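Long-range contact in threonine phosphate decarboxylase-like enzyme (Sulfurospirillum multivorans, PDB 6OUX), which decarboxylates L-serine O-phosphate to ethanolamine O-phosphate, a pyridoxal phosphate-dependent step in norcobamide biosynthesis: residues A[101-107]-A[252-258]. Numbering follows the deposited sequence.
Sequences NIFIGNG and RLGYALM
Strands 102-105 and 254-257 pair antiparallel at one margin of the seven-stranded mixed sheet in the large domain of this aminotransferase-type fold, with 102-105 outermost within this chain and 254-257 bonded on its other side to 236-241. Two reciprocal pairs form the ladder: Phe103 with Ala256, N to O 2.8 Å in each direction, and Gly105 with Gly254. Past the strand end, Met258 N donates to Asn101 O at 3.0 Å. The Asn101 side chain adds a bond beyond the ladder: with CG anti to the carbonyl carbon (chi1 -74°), ND2 gives a nearly straight bond to Met258 O, 2.8 Å long, which lies in the plane of the amide. With an alanine here Met258 O would probably lose its side-chain donor, leaving only the Met258 N to Asn101 O bond to tie this end. On one face, Ile102 and Leu257 run side by side, CG1 to CD2 4.0 Å, beside Tyr255; Ile102, Ile104 and Tyr255 pack on helix 84-95. On the other, the chain of Met258 bends at chi3 (103°) to bring CE within 3.7 Å of Phe103 CB, under helices 108-116 and 260-266. A CB at Gly254 would clash with Gly107 C; with none there, Gly107, the N-cap of helix 108-116, can lie close against this strand. Arg252 CB packs on Asn106 O, 3.3 Å away, and NH2 lies 3.6 Å from Asn106 CB, while NH1 forms a salt bridge with Glu110. Apolar packing on both faces thus shields the backbone bonds; the Asn101 amide fastens one end, while Arg252 packs against the other.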
loop_
_atom_site.group_PDB
_atom_site.type_symbol
_atom_site.label_atom_id
_atom_site.label_comp_id
_atom_site.label_asym_id
_atom_site.label_seq_id
_atom_site.Cartn_x
_atom_site.Cartn_y
_atom_site.Cartn_z
ATOM N N ASN A 101 -19.369 5.486 5.113
ATOM C CA ASN A 101 -19.431 5.640 3.633
ATOM C C ASN A 101 -18.041 5.931 2.950
ATOM O O ASN A 101 -17.959 5.998 1.727
ATOM C CB ASN A 101 -20.405 6.769 3.224
ATOM C CG ASN A 101 -21.852 6.397 3.394
ATOM O OD1 ASN A 101 -22.587 6.988 4.150
ATOM N ND2 ASN A 101 -22.257 5.432 2.700
ATOM N N ILE A 102 -16.966 6.037 3.734
ATOM C CA ILE A 102 -15.593 6.306 3.242
ATOM C C ILE A 102 -14.720 5.047 3.228
ATOM O O ILE A 102 -14.649 4.385 4.234
ATOM C CB ILE A 102 -14.886 7.367 4.096
ATOM C CG1 ILE A 102 -15.763 8.596 4.248
ATOM C CG2 ILE A 102 -13.532 7.739 3.453
ATOM C CD1 ILE A 102 -15.286 9.681 5.214
ATOM N N PHE A 103 -14.122 4.725 2.071
ATOM C CA PHE A 103 -13.137 3.695 1.916
ATOM C C PHE A 103 -11.765 4.386 1.631
ATOM O O PHE A 103 -11.628 5.198 0.679
ATOM C CB PHE A 103 -13.542 2.698 0.793
ATOM C CG PHE A 103 -12.534 1.622 0.569
ATOM C CD1 PHE A 103 -11.425 1.845 -0.257
ATOM C CD2 PHE A 103 -12.627 0.392 1.233
ATOM C CE1 PHE A 103 -10.460 0.885 -0.446
ATOM C CE2 PHE A 103 -11.665 -0.603 1.018
ATOM C CZ PHE A 103 -10.595 -0.372 0.174
ATOM N N ILE A 104 -10.756 4.024 2.405
ATOM C CA ILE A 104 -9.394 4.597 2.274
ATOM C C ILE A 104 -8.469 3.515 1.711
ATOM O O ILE A 104 -8.412 2.426 2.274
ATOM C CB ILE A 104 -8.774 5.024 3.617
ATOM C CG1 ILE A 104 -9.752 5.782 4.541
ATOM C CG2 ILE A 104 -7.457 5.776 3.341
ATOM C CD1 ILE A 104 -9.957 7.207 4.195
ATOM N N GLY A 105 -7.789 3.782 0.592
ATOM C CA GLY A 105 -6.813 2.835 0.006
ATOM C C GLY A 105 -5.606 3.578 -0.611
ATOM O O GLY A 105 -5.313 4.731 -0.242
ATOM N N ASN A 106 -4.935 2.923 -1.548
ATOM C CA ASN A 106 -3.699 3.400 -2.145
ATOM C C ASN A 106 -3.783 4.480 -3.214
ATOM O O ASN A 106 -2.842 5.241 -3.428
ATOM C CB ASN A 106 -2.960 2.214 -2.756
ATOM C CG ASN A 106 -2.409 1.304 -1.708
ATOM O OD1 ASN A 106 -1.831 1.770 -0.734
ATOM N ND2 ASN A 106 -2.598 0.001 -1.884
ATOM N N GLY A 107 -4.889 4.543 -3.897
ATOM C CA GLY A 107 -5.038 5.480 -4.998
ATOM C C GLY A 107 -6.357 5.254 -5.654
ATOM O O GLY A 107 -7.018 4.243 -5.397
ATOM N N ARG A 252 1.139 7.094 -1.046
ATOM C CA ARG A 252 0.062 6.741 -1.981
ATOM C C ARG A 252 -1.248 6.604 -1.252
ATOM O O ARG A 252 -1.440 5.673 -0.485
ATOM C CB ARG A 252 0.383 5.439 -2.724
ATOM C CG ARG A 252 1.611 5.526 -3.635
ATOM C CD ARG A 252 1.514 4.601 -4.851
ATOM N NE ARG A 252 0.910 3.307 -4.514
ATOM C CZ ARG A 252 0.270 2.508 -5.375
ATOM N NH1 ARG A 252 0.135 2.846 -6.663
ATOM N NH2 ARG A 252 -0.235 1.353 -4.949
ATOM N N LEU A 253 -2.157 7.545 -1.498
ATOM C CA LEU A 253 -3.434 7.613 -0.798
ATOM C C LEU A 253 -4.569 8.013 -1.694
ATOM O O LEU A 253 -4.444 8.922 -2.476
ATOM C CB LEU A 253 -3.405 8.697 0.255
ATOM C CG LEU A 253 -2.497 8.489 1.434
ATOM C CD1 LEU A 253 -2.412 9.790 2.203
ATOM C CD2 LEU A 253 -3.008 7.365 2.303
ATOM N N GLY A 254 -5.706 7.365 -1.533
ATOM C CA GLY A 254 -6.899 7.806 -2.226
ATOM C C GLY A 254 -8.073 7.362 -1.418
ATOM O O GLY A 254 -7.923 6.500 -0.496
ATOM N N TYR A 255 -9.231 7.925 -1.724
ATOM C CA TYR A 255 -10.448 7.463 -1.028
ATOM C C TYR A 255 -11.593 7.258 -2.019
ATOM O O TYR A 255 -11.513 7.660 -3.183
ATOM C CB TYR A 255 -10.843 8.403 0.120
ATOM C CG TYR A 255 -11.445 9.755 -0.345
ATOM C CD1 TYR A 255 -10.647 10.823 -0.663
ATOM C CD2 TYR A 255 -12.789 9.912 -0.474
ATOM C CE1 TYR A 255 -11.186 12.050 -1.065
ATOM C CE2 TYR A 255 -13.343 11.114 -0.903
ATOM C CZ TYR A 255 -12.539 12.153 -1.211
ATOM O OH TYR A 255 -13.098 13.287 -1.632
ATOM N N ALA A 256 -12.617 6.575 -1.557
ATOM C CA ALA A 256 -13.895 6.442 -2.251
ATOM C C ALA A 256 -15.037 6.678 -1.292
ATOM O O ALA A 256 -14.926 6.358 -0.090
ATOM C CB ALA A 256 -14.046 5.072 -2.858
ATOM N N LEU A 257 -16.134 7.205 -1.828
ATOM C CA LEU A 257 -17.443 7.318 -1.130
ATOM C C LEU A 257 -18.373 6.299 -1.808
ATOM O O LEU A 257 -18.543 6.308 -3.032
ATOM C CB LEU A 257 -18.023 8.714 -1.288
ATOM C CG LEU A 257 -17.109 9.887 -0.888
ATOM C CD1 LEU A 257 -17.804 11.229 -1.057
ATOM C CD2 LEU A 257 -16.577 9.790 0.522
ATOM N N MET A 258 -18.918 5.400 -1.014
ATOM C CA MET A 258 -19.735 4.338 -1.531
ATOM C C MET A 258 -20.666 3.800 -0.458
ATOM O O MET A 258 -20.638 4.219 0.695
ATOM C CB MET A 258 -18.874 3.228 -2.170
ATOM C CG MET A 258 -17.911 2.486 -1.264
ATOM S SD MET A 258 -16.885 1.183 -2.106
ATOM C CE MET A 258 -15.465 1.912 -2.241
#